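Local coordinates for protein ethylbenzene dehydrogenase alpha-subunit (Aromatoleum aromaticum, PDB 2IVF) that is the alpha-subunit of a molybdopterin oxidoreductase and binds a molybdenum atom and an iron/sulfur cluster, at residues A[367-372]-A[809-814]; A[329-334]-A[461-466]; A[70-75]-A[105-110]; A[123-128]-A[668-673]. All coordinates share one frame; numbering follows the deposited sequence.

Contact 1. Residues A[367-372]-A[809-814]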
# COMPACT_ATOMS: atom_id res chain seq x y z
N ARG A 367 35.73 -36.34 -20.35
CA ARG A 367 35.67 -35.54 -21.58
C ARG A 367 35.45 -34.08 -21.24
O ARG A 367 34.62 -33.76 -20.40
CB ARG A 367 34.52 -35.97 -22.50
CG ARG A 367 34.58 -37.42 -22.95
CD ARG A 367 33.51 -37.75 -23.99
NE ARG A 367 33.87 -37.30 -25.33
CZ ARG A 367 33.07 -37.38 -26.39
NH1 ARG A 367 31.85 -37.90 -26.28
NH2 ARG A 367 33.50 -36.94 -27.56
N LYS A 368 36.17 -33.20 -21.93
CA LYS A 368 36.10 -31.77 -21.69
C LYS A 368 34.69 -31.29 -21.89
O LYS A 368 34.05 -31.63 -22.88
CB LYS A 368 37.07 -31.02 -22.60
CG LYS A 368 38.51 -31.15 -22.15
CD LYS A 368 39.48 -30.36 -23.02
CE LYS A 368 40.90 -30.77 -22.72
NZ LYS A 368 41.88 -29.85 -23.35
N ALA A 369 34.20 -30.56 -20.90
CA ALA A 369 32.94 -29.83 -21.00
C ALA A 369 33.25 -28.48 -21.67
O ALA A 369 34.17 -27.74 -21.25
CB ALA A 369 32.33 -29.62 -19.61
N SER A 370 32.51 -28.16 -22.74
CA SER A 370 32.81 -26.97 -23.51
C SER A 370 32.56 -25.72 -22.68
O SER A 370 31.53 -25.60 -22.01
CB SER A 370 32.00 -26.93 -24.80
OG SER A 370 31.98 -25.62 -25.35
N ARG A 371 33.51 -24.80 -22.75
CA ARG A 371 33.38 -23.47 -22.18
C ARG A 371 32.58 -22.51 -23.06
O ARG A 371 32.24 -21.43 -22.61
CB ARG A 371 34.75 -22.85 -21.95
CG ARG A 371 35.66 -23.68 -21.06
CD ARG A 371 36.86 -22.90 -20.60
NE ARG A 371 36.50 -21.77 -19.74
CZ ARG A 371 36.77 -20.50 -20.00
NH1 ARG A 371 37.43 -20.14 -21.09
NH2 ARG A 371 36.39 -19.57 -19.14
N GLY A 372 32.30 -22.90 -24.30
CA GLY A 372 31.75 -21.97 -25.29
C GLY A 372 30.29 -22.18 -25.60
O GLY A 372 29.62 -21.26 -26.09
N THR A 809 32.17 -21.95 -14.01
CA THR A 809 31.91 -23.20 -14.76
C THR A 809 31.26 -23.01 -16.12
O THR A 809 31.08 -24.00 -16.87
CB THR A 809 30.98 -24.13 -13.98
OG1 THR A 809 29.71 -23.49 -13.76
CG2 THR A 809 31.62 -24.58 -12.65
N ARG A 810 30.90 -21.77 -16.43
CA ARG A 810 30.11 -21.39 -17.62
C ARG A 810 28.69 -21.94 -17.62
O ARG A 810 27.96 -21.86 -18.61
CB ARG A 810 30.81 -21.78 -18.90
CG ARG A 810 32.01 -20.90 -19.23
CD ARG A 810 31.57 -19.51 -19.75
NE ARG A 810 32.69 -18.56 -19.71
CZ ARG A 810 33.54 -18.37 -20.71
NH1 ARG A 810 33.42 -19.04 -21.83
NH2 ARG A 810 34.55 -17.51 -20.58
N ARG A 811 28.30 -22.49 -16.48
CA ARG A 811 26.98 -23.08 -16.31
C ARG A 811 26.27 -22.52 -15.10
O ARG A 811 26.81 -21.71 -14.34
CB ARG A 811 27.11 -24.59 -16.20
CG ARG A 811 27.59 -25.20 -17.50
CD ARG A 811 28.57 -26.36 -17.32
NE ARG A 811 28.70 -26.96 -18.64
CZ ARG A 811 29.46 -26.48 -19.62
NH1 ARG A 811 30.28 -25.46 -19.41
NH2 ARG A 811 29.45 -27.08 -20.80
N ALA A 812 24.99 -22.88 -14.97
CA ALA A 812 24.22 -22.49 -13.79
C ALA A 812 24.84 -23.36 -12.71
O ALA A 812 24.79 -24.57 -12.80
CB ALA A 812 22.78 -22.78 -13.97
N GLN A 813 25.43 -22.72 -11.71
CA GLN A 813 26.46 -23.35 -10.91
C GLN A 813 26.03 -23.47 -9.47
O GLN A 813 25.92 -22.48 -8.78
CB GLN A 813 27.72 -22.54 -11.00
CG GLN A 813 28.86 -23.21 -10.31
CD GLN A 813 30.16 -22.50 -10.48
OE1 GLN A 813 30.36 -21.80 -11.48
NE2 GLN A 813 31.08 -22.70 -9.54
N PHE A 814 25.74 -24.70 -9.05
CA PHE A 814 25.36 -24.99 -7.68
C PHE A 814 26.48 -25.33 -6.75
O PHE A 814 26.27 -25.25 -5.54
CB PHE A 814 24.31 -26.06 -7.69
CG PHE A 814 23.11 -25.62 -8.43
CD1 PHE A 814 22.19 -24.79 -7.82
CD2 PHE A 814 22.96 -25.90 -9.76
CE1 PHE A 814 21.13 -24.29 -8.50
CE2 PHE A 814 21.89 -25.39 -10.45
CZ PHE A 814 20.96 -24.60 -9.80
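Arg810 folds at its second torsion (chi2 -75°) and Arg371 at its third (chi3 65°), and these bends bring the two guanidinium groups together. NH2 of Arg371 lies 3.1 Å from NH2 of Arg810, over one face of the Arg810 group and displaced toward its rim. Both nitrogens are donors, so no bond joins them; instead both arginines form salt bridges to OD2 of Asp521, which probably offsets their like charge. Arg810 NH1 also donates to the backbone O of Arg371 (2.8 Å), approaching from above the carbonyl plane.

Arg811 binds the carbonyl one residue earlier, with NH1 and NH2 both turned to Ser370 O. Arg811 NH2 meets a lone pair of Ser370 O, in the carbonyl plane, at 2.8 Å, and Arg811 NH1 reaches the same oxygen at 2.9 Å, tilted from that plane. A further bond from Arg811 NH1 to Thr809 O (3.0 Å) fixes the rotation of the group, and Ala369 CB lies over one of its faces. ST turns shape both segments, with Ser370 OG accepting from Gly372 N and Thr809 OG1 from Arg811 N. The result is a pair of arginines binding consecutive backbone carbonyls where the chain leaves the beta hairpin 356-360/365-369.

Contact 2. Residues A[329-334]-A[461-466]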
# COMPACT_ATOMS: atom_id res chain seq x y z
N THR A 329 23.73 -26.96 -16.23
CA THR A 329 24.27 -26.78 -14.89
C THR A 329 25.59 -27.49 -14.68
O THR A 329 26.07 -28.20 -15.55
CB THR A 329 23.32 -27.31 -13.80
OG1 THR A 329 23.45 -28.74 -13.75
CG2 THR A 329 21.87 -26.90 -14.06
N ASP A 330 26.17 -27.25 -13.51
CA ASP A 330 27.41 -27.86 -13.12
C ASP A 330 27.19 -29.23 -12.51
O ASP A 330 28.16 -29.88 -12.15
CB ASP A 330 28.22 -26.94 -12.19
CG ASP A 330 27.59 -26.74 -10.83
OD1 ASP A 330 26.35 -26.93 -10.69
OD2 ASP A 330 28.35 -26.36 -9.89
N LEU A 331 25.94 -29.69 -12.43
CA LEU A 331 25.68 -30.97 -11.79
C LEU A 331 26.47 -32.15 -12.40
O LEU A 331 26.88 -33.04 -11.68
CB LEU A 331 24.16 -31.29 -11.71
CG LEU A 331 23.25 -30.36 -10.90
CD1 LEU A 331 21.97 -31.13 -10.55
CD2 LEU A 331 23.88 -29.77 -9.69
N PRO A 332 26.67 -32.18 -13.73
CA PRO A 332 27.55 -33.24 -14.25
C PRO A 332 29.06 -32.95 -14.25
O PRO A 332 29.81 -33.78 -14.71
CB PRO A 332 27.07 -33.38 -15.70
CG PRO A 332 26.67 -32.03 -16.05
CD PRO A 332 26.02 -31.44 -14.83
N LEU A 333 29.51 -31.79 -13.77
CA LEU A 333 30.94 -31.50 -13.83
C LEU A 333 31.64 -32.25 -12.71
O LEU A 333 31.08 -32.40 -11.62
CB LEU A 333 31.25 -30.01 -13.75
CG LEU A 333 30.78 -29.17 -14.95
CD1 LEU A 333 31.09 -27.71 -14.73
CD2 LEU A 333 31.41 -29.64 -16.28
N LEU A 334 32.85 -32.68 -13.00
CA LEU A 334 33.62 -33.50 -12.08
C LEU A 334 34.42 -32.68 -11.08
O LEU A 334 35.01 -31.65 -11.41
CB LEU A 334 34.54 -34.40 -12.85
CG LEU A 334 33.92 -35.46 -13.75
CD1 LEU A 334 35.07 -36.12 -14.56
CD2 LEU A 334 33.16 -36.51 -12.93
N LEU A 461 16.32 -22.90 -4.04
CA LEU A 461 15.17 -22.78 -4.95
C LEU A 461 15.63 -22.97 -6.39
O LEU A 461 15.03 -23.73 -7.14
CB LEU A 461 14.46 -21.42 -4.79
CG LEU A 461 13.23 -21.09 -5.65
CD1 LEU A 461 12.34 -19.99 -4.94
CD2 LEU A 461 13.64 -20.61 -7.06
N PHE A 462 16.72 -22.32 -6.79
CA PHE A 462 17.20 -22.55 -8.15
C PHE A 462 17.63 -23.97 -8.45
O PHE A 462 17.51 -24.43 -9.60
CB PHE A 462 18.30 -21.53 -8.50
CG PHE A 462 17.78 -20.15 -8.54
CD1 PHE A 462 16.66 -19.88 -9.29
CD2 PHE A 462 18.37 -19.11 -7.83
CE1 PHE A 462 16.11 -18.58 -9.35
CE2 PHE A 462 17.81 -17.82 -7.91
CZ PHE A 462 16.67 -17.58 -8.63
N LEU A 463 18.09 -24.71 -7.45
CA LEU A 463 18.44 -26.11 -7.63
C LEU A 463 17.20 -26.92 -7.96
O LEU A 463 17.22 -27.73 -8.86
CB LEU A 463 19.16 -26.67 -6.37
CG LEU A 463 19.45 -28.16 -6.42
CD1 LEU A 463 20.35 -28.51 -7.64
CD2 LEU A 463 20.08 -28.63 -5.08
N ALA A 464 16.09 -26.63 -7.28
CA ALA A 464 14.81 -27.29 -7.59
C ALA A 464 14.31 -26.93 -8.99
O ALA A 464 13.73 -27.78 -9.70
CB ALA A 464 13.76 -26.93 -6.50
N MET A 465 14.47 -25.66 -9.37
CA MET A 465 14.12 -25.22 -10.71
C MET A 465 15.00 -25.90 -11.75
O MET A 465 14.53 -26.29 -12.79
CB MET A 465 14.19 -23.71 -10.85
CG MET A 465 13.29 -22.99 -9.88
SD MET A 465 11.53 -23.53 -10.10
CE MET A 465 10.93 -23.36 -8.42
N ALA A 466 16.29 -26.04 -11.48
CA ALA A 466 17.18 -26.77 -12.38
C ALA A 466 16.76 -28.23 -12.60
O ALA A 466 16.75 -28.77 -13.73
CB ALA A 466 18.61 -26.75 -11.82
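Leu331 and Leu463 make one of two apolar touches between the loop segment 329-334 and the helical segment 461-466. CD1 of Leu463 is 4.2 Å from CD1 of Leu331 and 4.3 Å from CD2 of Leu331, so a single methyl of the helix residue faces both branches of the other leucine. It gets there because CG of Leu463 stands opposite the backbone N (chi1 175°), which carries the end of the side chain toward the loop although its CB is not aimed there. One helical turn further on, Ala466 supplies the second touch: its CB meets CG2 of Thr329 at 4.0 Å, methyl against methyl. Both pairs are of ordinary van der Waals length, and the buried area is small.

The polar groups bond within the turn or to other parts of the chain, not to 461-466. Thr329 OG1 is 3.0 Å from N of Leu331 in an ST turn and also bonds to Val325 O, in the last turn of helix 322-328. Leu333 N bonds to Asp330 O (2.8 Å), closing a type I beta turn from Asp330 to Leu333, and the Asp330 carboxylate takes Phe814 N and Tyr815 N. With its hydroxyl so engaged, Thr329 offers its methyl to the helix.

Around this pair, Leu331 also packs on Val401 and Phe402 of helix 401-408, whose Leu405 touches Leu463. Helix 454-467 rests through Leu461, Ala464 and Met465 on Trp307 of helix 303-316, and through Leu461, Phe462 and Met465 on strand 440-444, an outermost strand of a four-stranded parallel sheet.

Contact 3. Residues A[70-75]-A[105-110]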
# COMPACT_ATOMS: atom_id res chain seq x y z
N LYS A 70 -23.05 18.41 -9.04
CA LYS A 70 -22.10 19.49 -8.72
C LYS A 70 -20.66 19.06 -8.49
O LYS A 70 -19.77 19.79 -8.81
CB LYS A 70 -22.53 20.29 -7.47
CG LYS A 70 -23.43 21.48 -7.77
CD LYS A 70 -23.48 22.54 -6.62
CE LYS A 70 -24.51 23.65 -6.95
NZ LYS A 70 -24.39 24.92 -6.12
N GLU A 71 -20.44 17.91 -7.88
CA GLU A 71 -19.08 17.49 -7.56
C GLU A 71 -18.35 16.88 -8.75
O GLU A 71 -17.11 16.84 -8.76
CB GLU A 71 -19.10 16.45 -6.45
CG GLU A 71 -19.42 17.04 -5.09
CD GLU A 71 -18.25 17.81 -4.51
OE1 GLU A 71 -17.10 17.66 -5.01
OE2 GLU A 71 -18.49 18.57 -3.57
N TRP A 72 -19.11 16.36 -9.70
CA TRP A 72 -18.57 15.62 -10.83
C TRP A 72 -18.33 16.64 -11.98
O TRP A 72 -19.00 16.66 -13.03
CB TRP A 72 -19.51 14.46 -11.22
CG TRP A 72 -18.94 13.60 -12.25
CD1 TRP A 72 -19.42 13.43 -13.49
CD2 TRP A 72 -17.71 12.89 -12.18
NE1 TRP A 72 -18.60 12.62 -14.20
CE2 TRP A 72 -17.53 12.28 -13.44
CE3 TRP A 72 -16.75 12.67 -11.17
CZ2 TRP A 72 -16.44 11.45 -13.73
CZ3 TRP A 72 -15.64 11.88 -11.48
CH2 TRP A 72 -15.49 11.30 -12.75
N LYS A 73 -17.36 17.51 -11.71
CA LYS A 73 -17.02 18.64 -12.57
C LYS A 73 -15.55 18.95 -12.34
O LYS A 73 -15.03 18.69 -11.27
CB LYS A 73 -17.85 19.86 -12.20
CG LYS A 73 -19.25 19.70 -12.64
CD LYS A 73 -20.11 20.78 -12.19
CE LYS A 73 -21.56 20.45 -12.48
NZ LYS A 73 -22.01 21.12 -13.71
N TRP A 74 -14.89 19.48 -13.35
CA TRP A 74 -13.47 19.79 -13.24
C TRP A 74 -13.12 20.71 -14.39
O TRP A 74 -13.94 20.94 -15.28
CB TRP A 74 -12.62 18.52 -13.29
CG TRP A 74 -12.86 17.70 -14.47
CD1 TRP A 74 -12.25 17.83 -15.70
CD2 TRP A 74 -13.79 16.59 -14.61
NE1 TRP A 74 -12.75 16.89 -16.57
CE2 TRP A 74 -13.67 16.11 -15.93
CE3 TRP A 74 -14.70 15.96 -13.74
CZ2 TRP A 74 -14.44 15.05 -16.41
CZ3 TRP A 74 -15.45 14.88 -14.23
CH2 TRP A 74 -15.31 14.43 -15.53
N ASP A 75 -11.90 21.24 -14.38
CA ASP A 75 -11.49 22.19 -15.42
C ASP A 75 -10.68 21.52 -16.53
O ASP A 75 -10.84 21.83 -17.70
CB ASP A 75 -10.66 23.32 -14.80
CG ASP A 75 -11.48 24.23 -13.87
OD1 ASP A 75 -12.71 24.31 -14.03
OD2 ASP A 75 -10.86 24.91 -13.01
N ARG A 105 -8.50 15.30 -7.96
CA ARG A 105 -8.44 13.85 -7.80
C ARG A 105 -7.76 13.26 -9.01
O ARG A 105 -7.44 13.99 -9.97
CB ARG A 105 -9.84 13.25 -7.70
CG ARG A 105 -10.58 13.32 -8.99
CD ARG A 105 -11.95 12.75 -8.86
NE ARG A 105 -11.95 11.29 -8.73
CZ ARG A 105 -12.06 10.42 -9.74
NH1 ARG A 105 -12.12 10.82 -10.98
NH2 ARG A 105 -12.10 9.13 -9.49
N GLU A 106 -7.56 11.94 -8.93
CA GLU A 106 -6.99 11.19 -10.04
C GLU A 106 -7.79 9.91 -10.22
O GLU A 106 -8.51 9.46 -9.32
CB GLU A 106 -5.53 10.86 -9.73
CG GLU A 106 -5.32 10.16 -8.37
CD GLU A 106 -4.95 11.13 -7.29
OE1 GLU A 106 -3.79 11.61 -7.26
OE2 GLU A 106 -5.80 11.42 -6.43
N GLU A 107 -7.67 9.32 -11.40
CA GLU A 107 -8.29 8.06 -11.68
C GLU A 107 -7.54 7.33 -12.80
O GLU A 107 -7.10 7.96 -13.78
CB GLU A 107 -9.75 8.29 -12.08
CG GLU A 107 -10.52 7.01 -12.42
CD GLU A 107 -12.04 7.14 -12.48
OE1 GLU A 107 -12.63 8.20 -12.13
OE2 GLU A 107 -12.67 6.14 -12.90
N GLN A 108 -7.52 6.01 -12.71
CA GLN A 108 -6.77 5.21 -13.68
C GLN A 108 -7.35 5.41 -15.05
O GLN A 108 -8.55 5.38 -15.22
CB GLN A 108 -6.85 3.72 -13.38
CG GLN A 108 -6.21 3.30 -12.08
CD GLN A 108 -7.23 3.15 -10.94
OE1 GLN A 108 -8.08 4.05 -10.69
NE2 GLN A 108 -7.14 2.00 -10.21
N ALA A 109 -6.48 5.55 -16.05
CA ALA A 109 -6.94 5.61 -17.41
C ALA A 109 -7.38 4.23 -17.90
O ALA A 109 -8.33 4.16 -18.65
CB ALA A 109 -5.85 6.22 -18.32
N ALA A 110 -6.73 3.17 -17.44
CA ALA A 110 -7.10 1.79 -17.82
C ALA A 110 -7.04 1.63 -19.36
O ALA A 110 -8.02 1.27 -20.03
CB ALA A 110 -8.53 1.43 -17.24
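Trp72 is the residue of the 70-75 loop that reaches strand 102-108, meeting Arg105 and Glu107. Just before it, Glu71 turns its carbonyl O to Arg99. Trp72 itself is the centre of an inverse gamma turn, and with CG opposite the backbone N (chi1 -174°) its indole extends toward the strand. The six-membered ring leads with its edge: CZ3 is 3.7 Å from Arg105 NH1, and CH2 is 4.3 Å from Glu107 OE1. Both polar atoms lie near the ring plane, which is inclined at 61° to the guanidinium, so the arginine is not placed over the aromatic face. The indole NE1 bonds to Thr350 O of the beta-subunit. Next, Lys73 gives a second carbonyl to Arg99. Trp74 then sets its own ring edge against the indole of Trp72, with its CZ3 3.4 Å above the centre of that face.

On the strand, Arg105 NH1 and NH2 both grip one oxygen, Glu107 OE1, at 2.9 and 2.8 Å. NH1 meets the anti lone pair, whereas NH2 comes from above the carboxylate plane.

Glu107 also forms salt bridges to Arg217 and Arg228 of the beta-subunit. Three arginines around one buried carboxylate would be expected to keep it ionised, and they make this sheet edge, with tryptophan beside it, part of the interface between the two subunits.

Contact 4. Residues A[123-128]-A[668-673]. With SF4 (iron/sulfur cluster), chain K.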
# COMPACT_ATOMS: atom_id res chain seq x y z
N ASN A 123 -5.36 -3.79 -17.18
CA ASN A 123 -6.24 -2.76 -16.68
C ASN A 123 -6.88 -3.13 -15.34
O ASN A 123 -7.15 -4.30 -15.10
CB ASN A 123 -7.32 -2.52 -17.69
CG ASN A 123 -6.79 -1.89 -18.94
OD1 ASN A 123 -5.92 -1.02 -18.86
ND2 ASN A 123 -7.30 -2.30 -20.07
N PRO A 124 -7.20 -2.13 -14.51
CA PRO A 124 -6.95 -0.71 -14.68
C PRO A 124 -5.64 -0.23 -14.16
O PRO A 124 -5.36 0.97 -14.28
CB PRO A 124 -8.05 -0.07 -13.82
CG PRO A 124 -8.30 -1.04 -12.70
CD PRO A 124 -8.01 -2.42 -13.29
N LEU A 125 -4.88 -1.12 -13.54
CA LEU A 125 -3.69 -0.74 -12.80
C LEU A 125 -4.08 0.10 -11.58
O LEU A 125 -5.26 0.16 -11.22
CB LEU A 125 -2.66 0.01 -13.69
CG LEU A 125 -2.00 -0.82 -14.82
CD1 LEU A 125 -1.29 0.15 -15.77
CD2 LEU A 125 -1.08 -1.95 -14.25
N GLY A 126 -3.08 0.71 -10.93
CA GLY A 126 -3.34 1.58 -9.83
C GLY A 126 -3.30 0.91 -8.47
O GLY A 126 -3.19 -0.32 -8.32
N CYS A 127 -3.31 1.78 -7.45
CA CYS A 127 -3.39 1.36 -6.08
C CYS A 127 -3.98 2.48 -5.24
O CYS A 127 -4.27 3.59 -5.76
CB CYS A 127 -2.05 0.97 -5.56
SG CYS A 127 -0.96 2.34 -5.04
N GLN A 128 -4.14 2.20 -3.96
CA GLN A 128 -4.89 3.15 -3.13
C GLN A 128 -4.04 4.41 -2.80
O GLN A 128 -4.59 5.50 -2.61
CB GLN A 128 -5.45 2.46 -1.85
CG GLN A 128 -4.40 2.20 -0.73
CD GLN A 128 -3.48 1.03 -1.02
OE1 GLN A 128 -3.13 0.76 -2.18
NE2 GLN A 128 -3.03 0.36 0.03
N ASN A 668 5.60 -4.67 -15.11
CA ASN A 668 4.62 -3.83 -15.77
C ASN A 668 5.44 -3.05 -16.78
O ASN A 668 5.91 -1.97 -16.48
CB ASN A 668 3.95 -2.86 -14.81
CG ASN A 668 2.93 -3.47 -13.90
OD1 ASN A 668 2.82 -4.70 -13.73
ND2 ASN A 668 2.12 -2.59 -13.31
N PRO A 669 5.68 -3.65 -17.95
CA PRO A 669 6.75 -3.23 -18.86
C PRO A 669 6.41 -2.08 -19.82
O PRO A 669 6.54 -2.20 -21.06
CB PRO A 669 7.07 -4.51 -19.60
CG PRO A 669 5.73 -5.21 -19.69
CD PRO A 669 4.93 -4.82 -18.49
N PHE A 670 6.08 -0.94 -19.24
CA PHE A 670 5.66 0.25 -19.99
C PHE A 670 6.08 1.46 -19.22
O PHE A 670 5.98 1.48 -17.97
CB PHE A 670 4.12 0.30 -20.23
CG PHE A 670 3.30 -0.41 -19.19
CD1 PHE A 670 2.86 0.25 -18.05
CD2 PHE A 670 2.91 -1.72 -19.39
CE1 PHE A 670 2.12 -0.42 -17.09
CE2 PHE A 670 2.18 -2.42 -18.44
CZ PHE A 670 1.74 -1.76 -17.29
N PHE A 671 6.57 2.46 -19.96
CA PHE A 671 6.90 3.76 -19.37
C PHE A 671 5.70 4.65 -19.42
O PHE A 671 4.94 4.65 -20.41
CB PHE A 671 7.98 4.44 -20.20
CG PHE A 671 9.34 3.93 -19.97
CD1 PHE A 671 9.77 2.76 -20.55
CD2 PHE A 671 10.20 4.63 -19.15
CE1 PHE A 671 11.06 2.29 -20.33
CE2 PHE A 671 11.50 4.18 -18.93
CZ PHE A 671 11.91 3.00 -19.53
N THR A 672 5.54 5.48 -18.41
CA THR A 672 4.33 6.34 -18.32
C THR A 672 4.77 7.76 -18.07
O THR A 672 5.74 8.03 -17.32
CB THR A 672 3.36 5.81 -17.23
OG1 THR A 672 2.87 4.53 -17.63
CG2 THR A 672 2.17 6.74 -16.98
N PHE A 673 4.10 8.66 -18.77
CA PHE A 673 4.33 10.09 -18.70
C PHE A 673 3.67 10.75 -17.50
O PHE A 673 2.53 10.44 -17.13
CB PHE A 673 3.79 10.72 -19.98
CG PHE A 673 3.88 12.21 -20.03
CD1 PHE A 673 5.11 12.84 -19.94
CD2 PHE A 673 2.76 12.98 -20.19
CE1 PHE A 673 5.21 14.27 -20.01
CE2 PHE A 673 2.84 14.37 -20.28
CZ PHE A 673 4.07 15.02 -20.19
FE1 SF4 K . 0.32 2.83 -6.90
FE2 SF4 K . 0.64 2.55 -9.58
FE3 SF4 K . 1.16 4.90 -8.44
FE4 SF4 K . 2.82 2.77 -7.97
S1 SF4 K . 2.57 3.85 -9.94
S2 SF4 K . 1.96 4.30 -6.40
S3 SF4 K . 1.28 1.08 -8.02
S4 SF4 K . -0.90 3.90 -8.56
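Asn668 ND2 is gripped by two acceptors, Gly90 O and Ser263 OG, and CD2 of Leu125 packs against it at 3.4 Å. The other end of the amide is equally engaged, with OD1 accepting from Tyr261 OH and Ser264 OG, so a buried polar group is satisfied on both sides while a leucine methyl lies alongside it. The second branch of Leu125 goes to an aromatic ring: CD1 is 3.7 Å from CE1 of Phe670 and 3.9 Å from CZ of the same ring, approaching obliquely. One leucine thus straddles Asn668 and the first residue of strand 670-676. Phe670 is held in turn by Tyr122, whose ring it meets edge-to-face.

Beyond Leu125 the loop turns to the iron/sulfur cluster. Gly126 runs past it with CA 3.6 Å from the cluster sulfur S4, at backbone angles (phi 93°, psi 169°) open to a residue without CB. Cys127 SG, held between its backbone N and carbonyl carbon (chi1 80°), binds the iron atom FE1 of the cluster at 2.3 Å.

Gly90 belongs to the cluster pocket as well, so the residues leading into strand 670-676 are tied to the pocket by the bond from Asn668 to Gly90 O, while Leu125 packs the loop beside Gly126 and Cys127 against Asn668 and Phe670. With one iron coordinated by the sulfur of Cys127, hydrogen bonding, apolar packing and metal coordination lie side by side here.

How the contacts relate
All four contacts join mainly buried residues, in two separate regions; Ser370 and Arg371 of contact 1 are partly exposed, whereas every touching residue of contacts 2 to 4 is buried. Contacts 1 and 2, 11 Å between centres, touch each other: Asp330 OD1 probably accepts from N of Phe814, whose ring packs against Leu463. There the chemistry passes from arginine-carbonyl bonding to purely apolar touching. Contacts 3 and 4 lie 17 Å apart between centres and are linked by Gln108 NE2 to Leu125 O; both border the beta-subunit, contact 3 through salt bridges and hydrogen bonds and contact 4 mostly by packing, with the iron/sulfur cluster at contact 4. Contacts 1 and 3 lie on opposite sides of the chain's centre.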